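Local structure of acyl-CoA N-acyltransferases (NAT) superfamily protein (Arabidopsis thaliana, 6TH0) at residues C154-H159 with S171-Y176; E76-D81 with G131-V136. The protein probably transfers the acetyl group of acetyl-CoA to the N-terminal methionine of transmembrane proteins and to protein lysines, this chain being its GNAT acetyltransferase part. One frame throughout, in Å; residues are numbered along the deposited sequence.

Contact 1 of 2, residues C154-H159 with S171-Y176; sequences CVRRLH and SYLFVY
One face of the Phe174 ring is covered by Cys154, whose CB lies 3.6 Å from Phe174 CE1 in a CH-pi contact, with Cys154 SG over the same ring. Both residues belong to the antiparallel beta hairpin of strands 153-164 and 167-177 at one border of the GNAT sheet. SG is turned anti to its own backbone N (chi1 -171°), and there it also meets the neighbouring Tyr172 ring obliquely, 3.8 Å from Tyr172 CG. At the edge of the Tyr172 ring, in its plane, sits the carbonyl O of Arg156. Farther out, the Arg157 guanidinium presents its own edge to the Tyr172 hydroxyl, the two planes 89° apart; NH2 and OH are close, but the angle is too poor for a hydrogen bond, and the firm partner of Arg157 is Asp170, through a salt bridge.

The pairing is interrupted by a beta bulge close to the classic type: Val155 and Arg156 both stand opposite Leu173, with Val155 N donating to Leu173 O (2.9 Å) and Leu173 N to Arg156 O (3.0 Å), while Val155 has the helix-like psi of -55° expected at the first bulge position. Both bulge side chains therefore run alongside Leu173, whose CD2 is 3.7 Å from Val155 CB and 3.6 Å from Arg156 NE; the guanidinium of Arg156 continues to a salt bridge with Asp81. Beyond the bulge, Leu158 and Ser171 exchange two backbone hydrogen bonds. Ser171 OG is buried without a polar partner in the model; within segment 154-159 it comes nearest to Leu158 CB, at 3.6 Å.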
ATOM      1  N   CYS A 154     -14.551   3.940   4.038  1.00 44.94           N
ATOM      2  CA  CYS A 154     -14.981   3.131   2.899  1.00 38.36           C
ATOM      3  C   CYS A 154     -15.956   3.964   2.075  1.00 42.37           C
ATOM      4  O   CYS A 154     -17.023   4.351   2.572  1.00 43.28           O
ATOM      5  CB  CYS A 154     -15.639   1.832   3.371  1.00 44.62           C
ATOM      6  SG  CYS A 154     -15.927   0.713   1.961  1.00 45.87           S
ATOM      7  N   VAL A 155     -15.544   4.344   0.862  1.00 44.76           N
ATOM      8  CA  VAL A 155     -16.294   5.318   0.079  1.00 49.20           C
ATOM      9  C   VAL A 155     -17.373   4.683  -0.793  1.00 41.39           C
ATOM     10  O   VAL A 155     -18.544   5.071  -0.722  1.00 43.55           O
ATOM     11  CB  VAL A 155     -15.333   6.150  -0.792  1.00 48.98           C
ATOM     12  CG1 VAL A 155     -16.110   7.135  -1.656  1.00 47.45           C
ATOM     13  CG2 VAL A 155     -14.307   6.841   0.077  1.00 50.14           C
ATOM     14  N   ARG A 156     -16.988   3.727  -1.638  1.00 42.77           N
ATOM     15  CA  ARG A 156     -17.922   3.192  -2.624  1.00 45.22           C
ATOM     16  C   ARG A 156     -17.371   1.890  -3.184  1.00 39.95           C
ATOM     17  O   ARG A 156     -16.185   1.583  -3.054  1.00 41.92           O
ATOM     18  CB  ARG A 156     -18.180   4.203  -3.750  1.00 50.52           C
ATOM     19  CG  ARG A 156     -16.916   4.697  -4.467  1.00 44.65           C
ATOM     20  CD  ARG A 156     -17.234   6.049  -5.114  1.00 53.45           C
ATOM     21  NE  ARG A 156     -16.028   6.705  -5.591  1.00 54.52           N
ATOM     22  CZ  ARG A 156     -15.920   8.019  -5.780  1.00 60.06           C
ATOM     23  NH1 ARG A 156     -16.947   8.817  -5.518  1.00 61.51           N
ATOM     24  NH2 ARG A 156     -14.780   8.533  -6.227  1.00 65.56           N
ATOM     25  N   ARG A 157     -18.250   1.147  -3.847  1.00 36.99           N
ATOM     26  CA  ARG A 157     -17.903  -0.115  -4.485  1.00 39.43           C
ATOM     27  C   ARG A 157     -17.695   0.083  -5.985  1.00 46.64           C
ATOM     28  O   ARG A 157     -18.526   0.712  -6.651  1.00 51.15           O
ATOM     29  CB  ARG A 157     -19.007  -1.143  -4.252  1.00 40.12           C
ATOM     30  CG  ARG A 157     -18.672  -2.548  -4.735  1.00 40.15           C
ATOM     31  CD  ARG A 157     -19.857  -3.468  -4.527  1.00 43.87           C
ATOM     32  NE  ARG A 157     -19.499  -4.852  -4.800  1.00 53.27           N
ATOM     33  CZ  ARG A 157     -19.207  -5.737  -3.854  1.00 51.50           C
ATOM     34  NH1 ARG A 157     -18.893  -6.974  -4.189  1.00 46.32           N
ATOM     35  NH2 ARG A 157     -19.231  -5.386  -2.572  1.00 47.34           N
ATOM     36  N   LEU A 158     -16.581  -0.434  -6.504  1.00 42.02           N
ATOM     37  CA  LEU A 158     -16.282  -0.409  -7.934  1.00 42.60           C
ATOM     38  C   LEU A 158     -16.463  -1.813  -8.502  1.00 42.73           C
ATOM     39  O   LEU A 158     -15.781  -2.749  -8.080  1.00 47.10           O
ATOM     40  CB  LEU A 158     -14.858   0.088  -8.194  1.00 46.65           C
ATOM     41  CG  LEU A 158     -14.664   1.577  -7.895  1.00 47.80           C
ATOM     42  CD1 LEU A 158     -14.786   1.876  -6.408  1.00 55.45           C
ATOM     43  CD2 LEU A 158     -13.350   2.097  -8.459  1.00 58.22           C
ATOM     44  N   HIS A 159     -17.334  -1.947  -9.492  1.00 43.78           N
ATOM     45  CA  HIS A 159     -17.641  -3.261 -10.035  1.00 49.03           C
ATOM     46  C   HIS A 159     -16.615  -3.705 -11.075  1.00 53.90           C
ATOM     47  O   HIS A 159     -16.170  -2.917 -11.914  1.00 57.16           O
ATOM     48  CB  HIS A 159     -19.041  -3.243 -10.636  1.00 54.44           C
ATOM     49  CG  HIS A 159     -20.093  -2.850  -9.646  1.00 64.15           C
ATOM     50  ND1 HIS A 159     -20.675  -3.753  -8.783  1.00 67.55           N
ATOM     51  CD2 HIS A 159     -20.647  -1.647  -9.362  1.00 70.37           C
ATOM     52  CE1 HIS A 159     -21.550  -3.126  -8.017  1.00 69.26           C
ATOM     53  NE2 HIS A 159     -21.551  -1.847  -8.346  1.00 70.48           N
ATOM     54  N   SER A 171     -14.137  -4.092  -6.031  1.00 38.63           N
ATOM     55  CA  SER A 171     -13.266  -3.519  -5.017  1.00 37.98           C
ATOM     56  C   SER A 171     -14.032  -2.484  -4.207  1.00 38.09           C
ATOM     57  O   SER A 171     -15.106  -2.014  -4.599  1.00 39.50           O
ATOM     58  CB  SER A 171     -12.022  -2.868  -5.640  1.00 42.15           C
ATOM     59  OG  SER A 171     -12.395  -1.692  -6.345  1.00 44.37           O
ATOM     60  N   TYR A 172     -13.502  -2.183  -3.026  1.00 40.33           N
ATOM     61  CA  TYR A 172     -13.926  -1.017  -2.262  1.00 35.51           C
ATOM     62  C   TYR A 172     -12.843   0.047  -2.327  1.00 41.79           C
ATOM     63  O   TYR A 172     -11.660  -0.253  -2.142  1.00 41.76           O
ATOM     64  CB  TYR A 172     -14.198  -1.344  -0.793  1.00 34.86           C
ATOM     65  CG  TYR A 172     -15.432  -2.146  -0.539  1.00 39.16           C
ATOM     66  CD1 TYR A 172     -16.675  -1.690  -0.944  1.00 36.99           C
ATOM     67  CD2 TYR A 172     -15.370  -3.338   0.173  1.00 41.06           C
ATOM     68  CE1 TYR A 172     -17.827  -2.409  -0.673  1.00 38.89           C
ATOM     69  CE2 TYR A 172     -16.522  -4.057   0.463  1.00 37.71           C
ATOM     70  CZ  TYR A 172     -17.732  -3.601   0.020  1.00 41.76           C
ATOM     71  OH  TYR A 172     -18.862  -4.322   0.280  1.00 40.87           O
ATOM     72  N   LEU A 173     -13.253   1.287  -2.580  1.00 40.29           N
ATOM     73  CA  LEU A 173     -12.355   2.433  -2.471  1.00 39.73           C
ATOM     74  C   LEU A 173     -12.266   2.874  -1.010  1.00 37.52           C
ATOM     75  O   LEU A 173     -13.295   3.074  -0.366  1.00 44.87           O
ATOM     76  CB  LEU A 173     -12.882   3.587  -3.317  1.00 44.88           C
ATOM     77  CG  LEU A 173     -12.244   4.960  -3.050  1.00 44.04           C
ATOM     78  CD1 LEU A 173     -10.795   4.945  -3.515  1.00 43.26           C
ATOM     79  CD2 LEU A 173     -13.032   6.104  -3.706  1.00 54.20           C
ATOM     80  N   PHE A 174     -11.044   2.988  -0.472  1.00 37.37           N
ATOM     81  CA  PHE A 174     -10.833   3.462   0.898  1.00 42.60           C
ATOM     82  C   PHE A 174      -9.978   4.714   0.848  1.00 37.91           C
ATOM     83  O   PHE A 174      -9.030   4.773   0.080  1.00 40.98           O
ATOM     84  CB  PHE A 174     -10.128   2.436   1.805  1.00 40.02           C
ATOM     85  CG  PHE A 174     -11.042   1.442   2.457  1.00 38.12           C
ATOM     86  CD1 PHE A 174     -11.534   1.669   3.729  1.00 41.83           C
ATOM     87  CD2 PHE A 174     -11.362   0.249   1.815  1.00 43.16           C
ATOM     88  CE1 PHE A 174     -12.371   0.724   4.349  1.00 44.72           C
ATOM     89  CE2 PHE A 174     -12.179  -0.680   2.416  1.00 42.70           C
ATOM     90  CZ  PHE A 174     -12.678  -0.449   3.679  1.00 42.32           C
ATOM     91  N   VAL A 175     -10.323   5.730   1.651  1.00 40.16           N
ATOM     92  CA  VAL A 175      -9.578   6.985   1.656  1.00 39.55           C
ATOM     93  C   VAL A 175      -9.285   7.401   3.090  1.00 42.35           C
ATOM     94  O   VAL A 175     -10.079   7.143   4.002  1.00 45.41           O
ATOM     95  CB  VAL A 175     -10.317   8.122   0.910  1.00 44.37           C
ATOM     96  CG1 VAL A 175     -10.637   7.709  -0.512  1.00 49.21           C
ATOM     97  CG2 VAL A 175     -11.577   8.525   1.659  1.00 41.60           C
ATOM     98  N   TYR A 176      -8.093   7.954   3.306  1.00 43.85           N
ATOM     99  CA  TYR A 176      -7.759   8.657   4.542  1.00 42.87           C
ATOM    100  C   TYR A 176      -7.275  10.057   4.176  1.00 40.34           C
ATOM    101  O   TYR A 176      -6.145  10.222   3.701  1.00 45.59           O
ATOM    102  CB  TYR A 176      -6.686   7.924   5.344  1.00 46.53           C
ATOM    103  CG  TYR A 176      -6.393   8.579   6.674  1.00 43.91           C
ATOM    104  CD1 TYR A 176      -7.210   8.353   7.774  1.00 52.95           C
ATOM    105  CD2 TYR A 176      -5.311   9.418   6.829  1.00 56.09           C
ATOM    106  CE1 TYR A 176      -6.951   8.953   8.994  1.00 60.78           C
ATOM    107  CE2 TYR A 176      -5.042  10.024   8.044  1.00 61.52           C
ATOM    108  CZ  TYR A 176      -5.862   9.787   9.120  1.00 63.31           C
ATOM    109  OH  TYR A 176      -5.591  10.395  10.325  1.00 66.72           O
TER

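Contact 2 of 2, residues E76-D81 with G131-V136; sequences ESEISD and GVYLHV. With ACO (acetyl coenzyme *a), chain C.
Glu78 and His135 reach toward each other from opposite directions, and their ends meet in a short hydrogen bond from His135 NE2 to Glu78 OE2, 2.5 Å long and bent to 137° at the hydrogen. The oxygen stands at the edge of the imidazole, near its plane, whereas NE2 approaches the syn side of OE2 from 34° out of the carboxylate plane. Glu78 CG is wedged between its backbone N and carbonyl carbon (chi1 70°), and from there the chain extends past the Tyr133 ring, CG lying 4.1 Å from Tyr133 CE2. His135 ND1 is bonded to Tyr96 OH, and Phe161 stacks on the ring, which together should restrain both the position and the rotation of the imidazole. With an alanine at Glu78, His135 NE2 would probably be left without its carboxylate mate and the ring held less firmly against turning.

Ile79 crosses Tyr133 with CD1 over one ring face, 3.6 Å from Tyr133 CG, while Ser77 CB touches the far end, 3.4 Å from Tyr133 OH. The type I turn from Ser77 to Ser80 thus sets three successive side chains against strand 131-136. Farther along, His135 O lies 3.3 Å from the acetyl CH3 of acetyl-CoA. Strand 129-137 runs parallel to strand 93-102, and acetyl-CoA binds where these central strands part, hydrogen-bonded to Leu100 O, Val102 N and Ile137 N, as is characteristic of the GNAT fold.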
ATOM      1  N   GLU A  76      -5.769  14.245 -10.959  1.00 57.58           N
ATOM      2  CA  GLU A  76      -5.783  13.109 -11.867  1.00 62.23           C
ATOM      3  C   GLU A  76      -6.255  11.831 -11.188  1.00 57.00           C
ATOM      4  O   GLU A  76      -6.249  10.762 -11.818  1.00 61.22           O
ATOM      5  CB  GLU A  76      -4.390  12.911 -12.481  1.00 76.06           C
ATOM      6  CG  GLU A  76      -3.886  14.144 -13.218  1.00 88.78           C
ATOM      7  CD  GLU A  76      -2.559  13.922 -13.922  1.00100.02           C
ATOM      8  OE1 GLU A  76      -2.289  14.637 -14.913  1.00107.37           O
ATOM      9  OE2 GLU A  76      -1.789  13.035 -13.491  1.00 99.91           O
ATOM     10  N   SER A  77      -6.605  11.906  -9.902  1.00 50.92           N
ATOM     11  CA  SER A  77      -7.030  10.727  -9.163  1.00 53.19           C
ATOM     12  C   SER A  77      -8.532  10.542  -9.315  1.00 60.65           C
ATOM     13  O   SER A  77      -9.274  11.486  -9.603  1.00 63.74           O
ATOM     14  CB  SER A  77      -6.681  10.856  -7.677  1.00 55.08           C
ATOM     15  OG  SER A  77      -7.531  11.816  -7.066  1.00 57.60           O
ATOM     16  N   GLU A  78      -8.986   9.311  -9.076  1.00 53.76           N
ATOM     17  CA  GLU A  78     -10.415   9.054  -9.156  1.00 54.16           C
ATOM     18  C   GLU A  78     -11.204   9.635  -7.989  1.00 51.18           C
ATOM     19  O   GLU A  78     -12.437   9.627  -8.046  1.00 56.28           O
ATOM     20  CB  GLU A  78     -10.666   7.551  -9.223  1.00 59.41           C
ATOM     21  CG  GLU A  78     -10.368   6.843  -7.927  1.00 57.38           C
ATOM     22  CD  GLU A  78     -10.270   5.339  -8.101  1.00 60.43           C
ATOM     23  OE1 GLU A  78      -9.299   4.878  -8.742  1.00 57.93           O
ATOM     24  OE2 GLU A  78     -11.160   4.625  -7.587  1.00 57.01           O
ATOM     25  N   ILE A  79     -10.548  10.129  -6.942  1.00 55.12           N
ATOM     26  CA  ILE A  79     -11.260  10.702  -5.806  1.00 51.41           C
ATOM     27  C   ILE A  79     -11.171  12.221  -5.816  1.00 49.06           C
ATOM     28  O   ILE A  79     -11.474  12.869  -4.812  1.00 49.23           O
ATOM     29  CB  ILE A  79     -10.756  10.139  -4.469  1.00 49.50           C
ATOM     30  CG1 ILE A  79      -9.283  10.483  -4.274  1.00 51.81           C
ATOM     31  CG2 ILE A  79     -10.989   8.641  -4.395  1.00 49.05           C
ATOM     32  CD1 ILE A  79      -8.737  10.037  -2.957  1.00 46.74           C
ATOM     33  N   SER A  80     -10.793  12.803  -6.951  1.00 55.96           N
ATOM     34  CA  SER A  80     -10.749  14.252  -7.051  1.00 59.00           C
ATOM     35  C   SER A  80     -12.113  14.856  -6.747  1.00 60.93           C
ATOM     36  O   SER A  80     -12.199  15.992  -6.270  1.00 55.17           O
ATOM     37  CB  SER A  80     -10.268  14.671  -8.440  1.00 61.96           C
ATOM     38  OG  SER A  80     -10.068  16.065  -8.492  1.00 69.48           O
ATOM     39  N   ASP A  81     -13.189  14.115  -7.032  1.00 57.11           N
ATOM     40  CA  ASP A  81     -14.531  14.610  -6.755  1.00 63.19           C
ATOM     41  C   ASP A  81     -14.790  14.754  -5.262  1.00 62.42           C
ATOM     42  O   ASP A  81     -15.746  15.433  -4.873  1.00 67.38           O
ATOM     43  CB  ASP A  81     -15.590  13.682  -7.351  1.00 62.31           C
ATOM     44  CG  ASP A  81     -15.529  12.273  -6.772  1.00 68.23           C
ATOM     45  OD1 ASP A  81     -14.449  11.651  -6.783  1.00 66.76           O
ATOM     46  OD2 ASP A  81     -16.571  11.794  -6.273  1.00 71.29           O
ATOM     47  N   GLY A 131      -3.564  13.033   1.460  1.00 46.67           N
ATOM     48  CA  GLY A 131      -3.937  11.817   2.158  1.00 43.86           C
ATOM     49  C   GLY A 131      -3.540  10.584   1.376  1.00 47.83           C
ATOM     50  O   GLY A 131      -2.691  10.633   0.489  1.00 46.97           O
ATOM     51  N   VAL A 132      -4.187   9.474   1.741  1.00 41.78           N
ATOM     52  CA  VAL A 132      -3.886   8.138   1.237  1.00 42.55           C
ATOM     53  C   VAL A 132      -5.182   7.505   0.753  1.00 39.42           C
ATOM     54  O   VAL A 132      -6.229   7.671   1.387  1.00 39.42           O
ATOM     55  CB  VAL A 132      -3.245   7.263   2.340  1.00 41.56           C
ATOM     56  CG1 VAL A 132      -2.851   5.870   1.808  1.00 41.52           C
ATOM     57  CG2 VAL A 132      -2.060   7.994   2.989  1.00 44.22           C
ATOM     58  N   TYR A 133      -5.127   6.797  -0.375  1.00 40.55           N
ATOM     59  CA  TYR A 133      -6.271   6.008  -0.828  1.00 42.16           C
ATOM     60  C   TYR A 133      -5.777   4.710  -1.454  1.00 39.73           C
ATOM     61  O   TYR A 133      -4.581   4.513  -1.686  1.00 38.97           O
ATOM     62  CB  TYR A 133      -7.195   6.791  -1.786  1.00 39.39           C
ATOM     63  CG  TYR A 133      -6.739   7.018  -3.224  1.00 41.04           C
ATOM     64  CD1 TYR A 133      -5.679   7.878  -3.528  1.00 41.53           C
ATOM     65  CD2 TYR A 133      -7.415   6.417  -4.286  1.00 40.08           C
ATOM     66  CE1 TYR A 133      -5.278   8.085  -4.857  1.00 42.61           C
ATOM     67  CE2 TYR A 133      -7.031   6.627  -5.606  1.00 47.58           C
ATOM     68  CZ  TYR A 133      -5.966   7.464  -5.894  1.00 46.83           C
ATOM     69  OH  TYR A 133      -5.594   7.673  -7.225  1.00 43.71           O
ATOM     70  N   LEU A 134      -6.708   3.788  -1.646  1.00 40.05           N
ATOM     71  CA  LEU A 134      -6.397   2.466  -2.164  1.00 39.24           C
ATOM     72  C   LEU A 134      -7.706   1.763  -2.487  1.00 35.89           C
ATOM     73  O   LEU A 134      -8.794   2.244  -2.158  1.00 39.93           O
ATOM     74  CB  LEU A 134      -5.579   1.662  -1.151  1.00 34.21           C
ATOM     75  CG  LEU A 134      -6.403   1.310   0.096  1.00 39.55           C
ATOM     76  CD1 LEU A 134      -5.887   0.015   0.651  1.00 50.95           C
ATOM     77  CD2 LEU A 134      -6.386   2.407   1.179  1.00 37.50           C
ATOM     78  N   HIS A 135      -7.580   0.598  -3.103  1.00 38.97           N
ATOM     79  CA  HIS A 135      -8.705  -0.275  -3.373  1.00 38.20           C
ATOM     80  C   HIS A 135      -8.452  -1.610  -2.695  1.00 41.23           C
ATOM     81  O   HIS A 135      -7.327  -2.118  -2.701  1.00 42.96           O
ATOM     82  CB  HIS A 135      -8.923  -0.470  -4.879  1.00 37.02           C
ATOM     83  CG  HIS A 135      -9.317   0.781  -5.599  1.00 42.98           C
ATOM     84  ND1 HIS A 135      -8.398   1.659  -6.131  1.00 43.00           N
ATOM     85  CD2 HIS A 135     -10.537   1.287  -5.890  1.00 49.56           C
ATOM     86  CE1 HIS A 135      -9.037   2.658  -6.716  1.00 52.43           C
ATOM     87  NE2 HIS A 135     -10.337   2.455  -6.583  1.00 44.72           N
ATOM     88  N   VAL A 136      -9.499  -2.150  -2.084  1.00 37.99           N
ATOM     89  CA  VAL A 136      -9.463  -3.436  -1.412  1.00 42.24           C
ATOM     90  C   VAL A 136     -10.399  -4.380  -2.150  1.00 34.30           C
ATOM     91  O   VAL A 136     -11.517  -3.999  -2.516  1.00 43.81           O
ATOM     92  CB  VAL A 136      -9.889  -3.279   0.066  1.00 51.87           C
ATOM     93  CG1 VAL A 136      -9.871  -4.603   0.784  1.00 58.48           C
ATOM     94  CG2 VAL A 136      -9.008  -2.240   0.765  1.00 47.47           C
TER
HETATM   95  N1A ACO C 301      -2.579 -10.138  19.410  1.00 86.94           N
HETATM   96  C2A ACO C 301      -3.656 -10.694  18.757  1.00 84.04           C
HETATM   97  N3A ACO C 301      -4.293 -10.325  17.632  1.00 82.65           N
HETATM   98  C4A ACO C 301      -3.728  -9.187  17.070  1.00 81.41           C
HETATM   99  C5A ACO C 301      -2.606  -8.496  17.629  1.00 84.32           C
HETATM  100  C6A ACO C 301      -2.059  -9.017  18.817  1.00 89.29           C
HETATM  101  N6A ACO C 301      -0.982  -8.401  19.399  1.00 92.77           N
HETATM  102  N7A ACO C 301      -2.253  -7.388  16.849  1.00 83.07           N
HETATM  103  C8A ACO C 301      -3.145  -7.408  15.838  1.00 82.65           C
HETATM  104  N9A ACO C 301      -4.052  -8.464  15.927  1.00 77.77           N
HETATM  105  C1B ACO C 301      -5.154  -8.781  15.017  1.00 74.12           C
HETATM  106  C2B ACO C 301      -5.915  -7.496  14.448  1.00 73.55           C
HETATM  107  O2B ACO C 301      -6.825  -7.052  15.365  1.00 65.16           O
HETATM  108  C3B ACO C 301      -6.613  -8.314  13.262  1.00 70.65           C
HETATM  109  O3B ACO C 301      -7.555  -9.053  13.870  1.00 65.21           O
HETATM  110  P3B ACO C 301      -9.029  -9.349  12.810  1.00 75.21           P
HETATM  111  O7A ACO C 301      -8.355 -10.327  11.884  1.00 77.77           O
HETATM  112  O8A ACO C 301     -10.058  -9.910  13.777  1.00 83.68           O
HETATM  113  O9A ACO C 301      -9.235  -7.961  12.251  1.00 80.56           O
HETATM  114  C4B ACO C 301      -5.430  -9.186  12.723  1.00 63.61           C
HETATM  115  O4B ACO C 301      -4.605  -9.518  13.888  1.00 69.38           O
HETATM  116  C5B ACO C 301      -4.639  -8.466  11.615  1.00 49.85           C
HETATM  117  O5B ACO C 301      -4.204  -7.208  12.030  1.00 50.34           O
HETATM  118  P1A ACO C 301      -2.614  -7.041  11.624  1.00 48.25           P
HETATM  119  O1A ACO C 301      -1.810  -8.062  12.339  1.00 52.07           O
HETATM  120  O2A ACO C 301      -2.287  -5.577  11.724  1.00 46.78           O
HETATM  121  O3A ACO C 301      -2.386  -7.380   9.980  1.00 41.18           O
HETATM  122  P2A ACO C 301      -1.452  -8.621   9.647  1.00 47.50           P
HETATM  123  O4A ACO C 301      -0.011  -8.317   9.835  1.00 41.45           O
HETATM  124  O5A ACO C 301      -2.004  -9.951  10.091  1.00 48.41           O
HETATM  125  O6A ACO C 301      -1.544  -8.722   7.916  1.00 44.71           O
HETATM  126  CBP ACO C 301      -2.843  -8.635   5.892  1.00 41.62           C
HETATM  127  CCP ACO C 301      -2.804  -8.366   7.459  1.00 38.51           C
HETATM  128  CDP ACO C 301      -1.905  -7.644   5.243  1.00 41.74           C
HETATM  129  CEP ACO C 301      -4.266  -8.458   5.358  1.00 42.68           C
HETATM  130  CAP ACO C 301      -2.346 -10.095   5.720  1.00 44.31           C
HETATM  131  OAP ACO C 301      -3.335 -11.026   6.149  1.00 43.56           O
HETATM  132  C9P ACO C 301      -1.986 -10.475   4.286  1.00 38.23           C
HETATM  133  O9P ACO C 301      -0.840 -10.392   3.899  1.00 36.87           O
HETATM  134  N8P ACO C 301      -2.974 -10.985   3.471  1.00 39.09           N
HETATM  135  C7P ACO C 301      -2.695 -11.388   2.052  1.00 40.61           C
HETATM  136  C6P ACO C 301      -2.346 -10.191   1.218  1.00 39.70           C
HETATM  137  C5P ACO C 301      -3.550  -9.316   1.187  1.00 48.39           C
HETATM  138  O5P ACO C 301      -4.703  -9.715   1.153  1.00 50.27           O
HETATM  139  N4P ACO C 301      -3.310  -7.957   1.208  1.00 53.40           N
HETATM  140  C3P ACO C 301      -4.502  -7.110   1.198  1.00 61.53           C
HETATM  141  C2P ACO C 301      -4.191  -5.821   0.527  1.00 73.49           C
HETATM  142  S1P ACO C 301      -5.746  -4.803   0.520  1.00 71.57           S
HETATM  143  C   ACO C 301      -6.384  -5.412  -1.040  1.00 80.95           C
HETATM  144  O   ACO C 301      -7.320  -6.171  -1.113  1.00 71.09           O
HETATM  145  CH3 ACO C 301      -5.689  -5.001  -2.233  1.00 81.07           C

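From the N terminus, strand 63-73 leads into the loop holding 76-81; strand 93-102 and helix 111-123 follow before strand 129-137, where contact 2 closes a loop of 49 intervening residues. After helix 141-149 the chain enters strand 153-164, and contact 1 closes a span of only 11 residues, mostly the outer arms of the hairpin. The two are in series, neither nested nor crossed. Their second segments are antiparallel neighbours in one sheet, with Tyr172 N 2.7 Å from Val136 O, a probable hydrogen bond. Packing of Ile79 on Leu173 and of Leu158 on Glu78 also joins the loop to the hairpin, tying both to the strand beside acetyl-CoA.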